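PDB 7AGM: N-acetylmuramoyl-L-alanine amidase from Mycolicibacterium smegmatis, which probably hydrolyses, as a zinc-dependent enzyme, the amide bond between N-acetylmuramic acid and L-alanine in peptidoglycan, trimming the bacterial cell wall. Local coordinates for residues Y50-V63 and M195-V209. Residues are numbered along the deposited sequence; the frame is centred on the assembly and turned at random. Where two conformers were deposited one is given.
With ZN (zinc ion), chain C.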
loop_
_atom_site.group_PDB
_atom_site.type_symbol
_atom_site.label_atom_id
_atom_site.label_comp_id
_atom_site.label_asym_id
_atom_site.label_seq_id
_atom_site.Cartn_x
_atom_site.Cartn_y
_atom_site.Cartn_z
ATOM N N TYR A 50 -14.226 2.682 -12.653
ATOM C CA TYR A 50 -13.262 1.619 -12.398
ATOM C C TYR A 50 -12.846 1.710 -10.934
ATOM O O TYR A 50 -12.344 2.757 -10.512
ATOM C CB TYR A 50 -12.051 1.744 -13.323
ATOM C CG TYR A 50 -10.979 0.711 -13.062
ATOM C CD1 TYR A 50 -11.203 -0.648 -13.300
ATOM C CD2 TYR A 50 -9.738 1.090 -12.573
ATOM C CE1 TYR A 50 -10.210 -1.598 -13.041
ATOM C CE2 TYR A 50 -8.749 0.158 -12.315
ATOM C CZ TYR A 50 -8.984 -1.181 -12.553
ATOM O OH TYR A 50 -7.978 -2.084 -12.289
ATOM N N PRO A 51 -13.081 0.681 -10.118
ATOM C CA PRO A 51 -12.921 0.837 -8.666
ATOM C C PRO A 51 -11.506 0.612 -8.161
ATOM O O PRO A 51 -10.745 -0.221 -8.664
ATOM C CB PRO A 51 -13.852 -0.244 -8.103
ATOM C CG PRO A 51 -13.856 -1.316 -9.145
ATOM C CD PRO A 51 -13.654 -0.631 -10.483
ATOM N N GLU A 52 -11.174 1.389 -7.122
ATOM C CA GLU A 52 -9.896 1.235 -6.436
ATOM C C GLU A 52 -9.623 -0.218 -6.064
ATOM O O GLU A 52 -8.498 -0.706 -6.229
ATOM C CB GLU A 52 -9.860 2.108 -5.183
ATOM C CG GLU A 52 -8.539 1.980 -4.433
ATOM C CD GLU A 52 -8.495 2.801 -3.165
ATOM O OE1 GLU A 52 -9.470 3.535 -2.896
ATOM O OE2 GLU A 52 -7.488 2.705 -2.425
ATOM N N HIS A 53 -10.640 -0.935 -5.577
ATOM C CA HIS A 53 -10.388 -2.286 -5.085
ATOM C C HIS A 53 -9.894 -3.217 -6.188
ATOM O O HIS A 53 -9.112 -4.132 -5.911
ATOM C CB HIS A 53 -11.616 -2.849 -4.362
ATOM C CG HIS A 53 -12.752 -3.229 -5.264
ATOM N ND1 HIS A 53 -12.774 -4.404 -5.987
ATOM C CD2 HIS A 53 -13.928 -2.610 -5.521
ATOM C CE1 HIS A 53 -13.905 -4.484 -6.665
ATOM N NE2 HIS A 53 -14.627 -3.409 -6.396
ATOM N N SER A 54 -10.323 -3.000 -7.438
ATOM C CA SER A 54 -9.825 -3.832 -8.531
ATOM C C SER A 54 -8.419 -3.418 -8.951
ATOM O O SER A 54 -7.578 -4.279 -9.253
ATOM C CB SER A 54 -10.784 -3.785 -9.719
ATOM O OG SER A 54 -12.050 -4.311 -9.348
ATOM N N PHE A 55 -8.138 -2.111 -8.950
ATOM C CA PHE A 55 -6.782 -1.653 -9.228
ATOM C C PHE A 55 -5.794 -2.222 -8.219
ATOM O O PHE A 55 -4.723 -2.720 -8.594
ATOM C CB PHE A 55 -6.702 -0.127 -9.203
ATOM C CG PHE A 55 -5.288 0.378 -9.144
ATOM C CD1 PHE A 55 -4.475 0.336 -10.265
ATOM C CD2 PHE A 55 -4.752 0.849 -7.953
ATOM C CE1 PHE A 55 -3.157 0.769 -10.216
ATOM C CE2 PHE A 55 -3.438 1.289 -7.893
ATOM C CZ PHE A 55 -2.635 1.257 -9.019
ATOM N N THR A 56 -6.117 -2.127 -6.923
ATOM C CA THR A 56 -5.160 -2.589 -5.923
ATOM C C THR A 56 -4.984 -4.097 -5.999
ATOM O O THR A 56 -3.871 -4.610 -5.832
ATOM C CB THR A 56 -5.598 -2.176 -4.516
ATOM O OG1 THR A 56 -6.798 -2.874 -4.156
ATOM C CG2 THR A 56 -5.814 -0.655 -4.415
ATOM N N TRP A 57 -6.067 -4.823 -6.263
ATOM C CA TRP A 57 -5.994 -6.278 -6.366
ATOM C C TRP A 57 -5.060 -6.708 -7.493
ATOM O O TRP A 57 -4.089 -7.447 -7.274
ATOM C CB TRP A 57 -7.405 -6.831 -6.575
ATOM C CG TRP A 57 -7.446 -8.291 -6.875
ATOM C CD1 TRP A 57 -7.791 -8.887 -8.063
ATOM C CD2 TRP A 57 -7.145 -9.357 -5.967
ATOM N NE1 TRP A 57 -7.721 -10.250 -7.942
ATOM C CE2 TRP A 57 -7.332 -10.567 -6.666
ATOM C CE3 TRP A 57 -6.739 -9.403 -4.629
ATOM C CZ2 TRP A 57 -7.115 -11.808 -6.076
ATOM C CZ3 TRP A 57 -6.529 -10.642 -4.043
ATOM C CH2 TRP A 57 -6.713 -11.824 -4.768
ATOM N N ASP A 58 -5.320 -6.227 -8.712
ATOM C CA ASP A 58 -4.526 -6.687 -9.847
ATOM C C ASP A 58 -3.074 -6.223 -9.741
ATOM O O ASP A 58 -2.147 -6.992 -10.031
ATOM C CB ASP A 58 -5.164 -6.247 -11.160
ATOM C CG ASP A 58 -4.480 -6.865 -12.351
ATOM O OD1 ASP A 58 -4.671 -8.078 -12.562
ATOM O OD2 ASP A 58 -3.739 -6.151 -13.057
ATOM N N THR A 59 -2.854 -4.987 -9.287
ATOM C CA THR A 59 -1.487 -4.507 -9.105
ATOM C C THR A 59 -0.747 -5.352 -8.074
ATOM O O THR A 59 0.424 -5.708 -8.275
ATOM C CB THR A 59 -1.506 -3.032 -8.695
ATOM O OG1 THR A 59 -2.182 -2.275 -9.703
ATOM C CG2 THR A 59 -0.094 -2.481 -8.540
ATOM N N THR A 60 -1.432 -5.732 -6.992
ATOM C CA THR A 60 -0.781 -6.532 -5.957
ATOM C C THR A 60 -0.441 -7.928 -6.468
ATOM O O THR A 60 0.616 -8.474 -6.125
ATOM C CB THR A 60 -1.630 -6.579 -4.681
ATOM O OG1 THR A 60 -1.834 -5.245 -4.180
ATOM C CG2 THR A 60 -0.917 -7.396 -3.602
ATOM N N LEU A 61 -1.301 -8.510 -7.323
ATOM C CA LEU A 61 -0.986 -9.813 -7.908
ATOM C C LEU A 61 0.292 -9.742 -8.734
ATOM O O LEU A 61 1.100 -10.679 -8.735
ATOM C CB LEU A 61 -2.149 -10.285 -8.784
ATOM C CG LEU A 61 -3.428 -10.688 -8.050
ATOM C CD1 LEU A 61 -4.503 -11.107 -9.047
ATOM C CD2 LEU A 61 -3.149 -11.816 -7.052
ATOM N N ARG A 62 0.477 -8.643 -9.464
ATOM C CA ARG A 62 1.691 -8.461 -10.247
ATOM C C ARG A 62 2.904 -8.297 -9.344
ATOM O O ARG A 62 3.963 -8.874 -9.621
ATOM C CB ARG A 62 1.516 -7.275 -11.188
ATOM C CG ARG A 62 0.443 -7.545 -12.243
ATOM C CD ARG A 62 0.039 -6.286 -12.996
ATOM N NE ARG A 62 -1.112 -6.528 -13.870
ATOM C CZ ARG A 62 -1.030 -6.955 -15.125
ATOM N NH1 ARG A 62 0.152 -7.187 -15.680
ATOM N NH2 ARG A 62 -2.138 -7.149 -15.829
ATOM N N VAL A 63 2.764 -7.536 -8.250
ATOM C CA VAL A 63 3.849 -7.421 -7.277
ATOM C C VAL A 63 4.205 -8.793 -6.715
ATOM O O VAL A 63 5.381 -9.162 -6.632
ATOM C CB VAL A 63 3.470 -6.433 -6.154
ATOM C CG1 VAL A 63 4.468 -6.520 -4.989
ATOM C CG2 VAL A 63 3.390 -4.995 -6.690
ATOM N N MET A 195 -4.156 3.337 -14.498
ATOM C CA MET A 195 -4.704 2.340 -13.584
ATOM C C MET A 195 -5.643 1.370 -14.283
ATOM O O MET A 195 -5.732 0.203 -13.887
ATOM C CB MET A 195 -5.433 3.043 -12.448
ATOM C CG MET A 195 -4.472 3.715 -11.500
ATOM S SD MET A 195 -5.298 4.862 -10.398
ATOM C CE MET A 195 -3.916 5.300 -9.354
ATOM N N LYS A 196 -6.365 1.838 -15.300
ATOM C CA LYS A 196 -7.285 0.993 -16.046
ATOM C C LYS A 196 -6.585 0.045 -17.011
ATOM O O LYS A 196 -7.240 -0.857 -17.545
ATOM C CB LYS A 196 -8.232 1.871 -16.855
ATOM C CG LYS A 196 -9.219 2.676 -16.051
ATOM C CD LYS A 196 -9.936 3.603 -17.012
ATOM C CE LYS A 196 -11.020 4.396 -16.368
ATOM N NZ LYS A 196 -11.725 5.173 -17.427
ATOM N N SER A 197 -5.287 0.228 -17.258
ATOM C CA SER A 197 -4.611 -0.595 -18.249
ATOM C C SER A 197 -3.736 -1.647 -17.582
ATOM O O SER A 197 -3.070 -1.374 -16.571
ATOM C CB SER A 197 -3.740 0.262 -19.167
ATOM O OG SER A 197 -2.681 0.863 -18.454
ATOM N N PRO A 198 -3.748 -2.868 -18.130
ATOM C CA PRO A 198 -2.850 -3.907 -17.597
ATOM C C PRO A 198 -1.394 -3.472 -17.593
ATOM O O PRO A 198 -0.671 -3.748 -16.628
ATOM C CB PRO A 198 -3.095 -5.105 -18.525
ATOM C CG PRO A 198 -4.450 -4.869 -19.096
ATOM C CD PRO A 198 -4.641 -3.384 -19.185
ATOM N N GLU A 199 -0.950 -2.772 -18.642
ATOM C CA GLU A 199 0.439 -2.337 -18.708
ATOM C C GLU A 199 0.723 -1.246 -17.688
ATOM O O GLU A 199 1.814 -1.199 -17.113
ATOM C CB GLU A 199 0.794 -1.866 -20.121
ATOM C CG GLU A 199 0.814 -2.984 -21.150
ATOM C CD GLU A 199 -0.569 -3.319 -21.682
ATOM O OE1 GLU A 199 -1.481 -2.470 -21.560
ATOM O OE2 GLU A 199 -0.744 -4.434 -22.217
ATOM N N GLY A 200 -0.250 -0.366 -17.442
ATOM C CA GLY A 200 -0.082 0.623 -16.388
ATOM C C GLY A 200 0.015 -0.002 -15.012
ATOM O O GLY A 200 0.836 0.415 -14.190
ATOM N N ARG A 201 -0.821 -1.010 -14.736
ATOM C CA ARG A 201 -0.740 -1.681 -13.444
ATOM C C ARG A 201 0.585 -2.422 -13.299
ATOM O O ARG A 201 1.177 -2.450 -12.211
ATOM C CB ARG A 201 -1.952 -2.599 -13.243
ATOM C CG ARG A 201 -3.278 -1.824 -13.192
ATOM C CD ARG A 201 -4.451 -2.668 -12.724
ATOM N NE ARG A 201 -4.755 -3.746 -13.668
ATOM C CZ ARG A 201 -5.568 -3.640 -14.718
ATOM N NH1 ARG A 201 -6.178 -2.493 -14.985
ATOM N NH2 ARG A 201 -5.776 -4.694 -15.504
ATOM N N GLN A 202 1.091 -2.991 -14.392
ATOM C CA GLN A 202 2.419 -3.598 -14.356
ATOM C C GLN A 202 3.496 -2.552 -14.091
ATOM O O GLN A 202 4.475 -2.826 -13.388
ATOM C CB GLN A 202 2.700 -4.334 -15.668
ATOM C CG GLN A 202 3.956 -5.194 -15.623
ATOM C CD GLN A 202 3.827 -6.353 -14.654
ATOM O OE1 GLN A 202 2.819 -7.064 -14.648
ATOM N NE2 GLN A 202 4.848 -6.547 -13.818
ATOM N N LYS A 203 3.323 -1.347 -14.647
ATOM C CA LYS A 203 4.264 -0.253 -14.421
ATOM C C LYS A 203 4.330 0.104 -12.941
ATOM O O LYS A 203 5.420 0.215 -12.361
ATOM C CB LYS A 203 3.822 0.948 -15.264
ATOM C CG LYS A 203 4.652 2.223 -15.144
ATOM C CD LYS A 203 3.890 3.393 -15.780
ATOM C CE LYS A 203 4.647 4.707 -15.699
ATOM N NZ LYS A 203 5.939 4.627 -16.429
ATOM N N TYR A 204 3.167 0.274 -12.307
ATOM C CA TYR A 204 3.153 0.517 -10.867
ATOM C C TYR A 204 3.774 -0.646 -10.103
ATOM O O TYR A 204 4.552 -0.443 -9.164
ATOM C CB TYR A 204 1.720 0.742 -10.382
ATOM C CG TYR A 204 1.113 2.076 -10.761
ATOM C CD1 TYR A 204 1.662 3.275 -10.299
ATOM C CD2 TYR A 204 -0.025 2.139 -11.558
ATOM C CE1 TYR A 204 1.095 4.500 -10.636
ATOM C CE2 TYR A 204 -0.595 3.340 -11.896
ATOM C CZ TYR A 204 -0.035 4.524 -11.444
ATOM O OH TYR A 204 -0.634 5.720 -11.790
ATOM N N ALA A 205 3.424 -1.877 -10.481
ATOM C CA ALA A 205 3.943 -3.042 -9.769
ATOM C C ALA A 205 5.460 -3.127 -9.860
ATOM O O ALA A 205 6.131 -3.387 -8.853
ATOM C CB ALA A 205 3.302 -4.327 -10.303
ATOM N N ASP A 206 6.021 -2.891 -11.053
ATOM C CA ASP A 206 7.469 -2.977 -11.229
ATOM C C ASP A 206 8.183 -1.982 -10.325
ATOM O O ASP A 206 9.224 -2.299 -9.740
ATOM C CB ASP A 206 7.845 -2.700 -12.686
ATOM C CG ASP A 206 7.451 -3.818 -13.629
ATOM O OD1 ASP A 206 7.171 -4.942 -13.172
ATOM O OD2 ASP A 206 7.442 -3.561 -14.849
ATOM N N ALA A 207 7.641 -0.767 -10.209
ATOM C CA ALA A 207 8.256 0.246 -9.356
ATOM C C ALA A 207 8.140 -0.130 -7.885
ATOM O O ALA A 207 9.096 0.035 -7.113
ATOM C CB ALA A 207 7.585 1.595 -9.618
ATOM N N ILE A 208 6.973 -0.629 -7.475
ATOM C CA ILE A 208 6.799 -1.062 -6.092
ATOM C C ILE A 208 7.764 -2.196 -5.754
ATOM O O ILE A 208 8.377 -2.208 -4.678
ATOM C CB ILE A 208 5.324 -1.426 -5.830
ATOM C CG1 ILE A 208 4.456 -0.165 -5.956
ATOM C CG2 ILE A 208 5.175 -2.125 -4.463
ATOM C CD1 ILE A 208 2.951 -0.439 -5.924
ATOM N N VAL A 209 7.934 -3.151 -6.678
ATOM C CA VAL A 209 8.865 -4.256 -6.456
ATOM C C VAL A 209 10.290 -3.747 -6.267
ATOM O O VAL A 209 11.020 -4.226 -5.390
ATOM C CB VAL A 209 8.762 -5.286 -7.599
ATOM C CG1 VAL A 209 9.898 -6.289 -7.518
ATOM C CG2 VAL A 209 7.423 -6.004 -7.544
HETATM ZN ZN ZN C . -7.614 3.209 -0.440
HETATM O O HOH W 1 -9.159 4.693 -0.339
HETATM O O HOH W 2 -5.056 -7.577 -15.445
HETATM O O HOH W 3 4.946 -9.161 -12.192
HETATM O O HOH W 4 -7.838 4.094 1.592
HETATM O O HOH W 5 -6.883 5.090 -0.921
#
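Arg201 reaches from helix 198-209 to helix 52-63 and illustrates how a long side chain can be used along its whole length. Its CB and CG lie against the hydroxyl of Thr59, CB 3.6 Å from Thr59 OG1, and CG also meets Phe55 CD1. CD passes near both Tyr50 OH and Asp58 OD2. A bend at chi3 (-65°) then turns the tip: NE gives Asp58 OD2 a nearly straight salt-bridging hydrogen bond of 2.7 Å (171°), NH1 binds the carbonyl Met195 O, and NH2 donates to a water shared with Arg62 NH2. Arg62 NE grips the same Asp58 OD2 at 2.8 Å from the opposite face of the carboxylate, so that one carboxylate oxygen holds both guanidinium groups in a salt-bridge network. Arg62 NH1 continues in plane to a lone pair of Gln202 OE1, 2.9 Å away. Deeper in, Met195 SD sits 4.5 Å above the centroid of the Phe55 ring, whose edge points at the face of Tyr204. The helices cross at -53°, both packed on the central sheet: Phe55 and Ile208 rest on strand 102-109, Val63 on strand 10-15 and Tyr204 on strand 178-185, while Glu52, opening the first helix, binds zinc with His17 and His107.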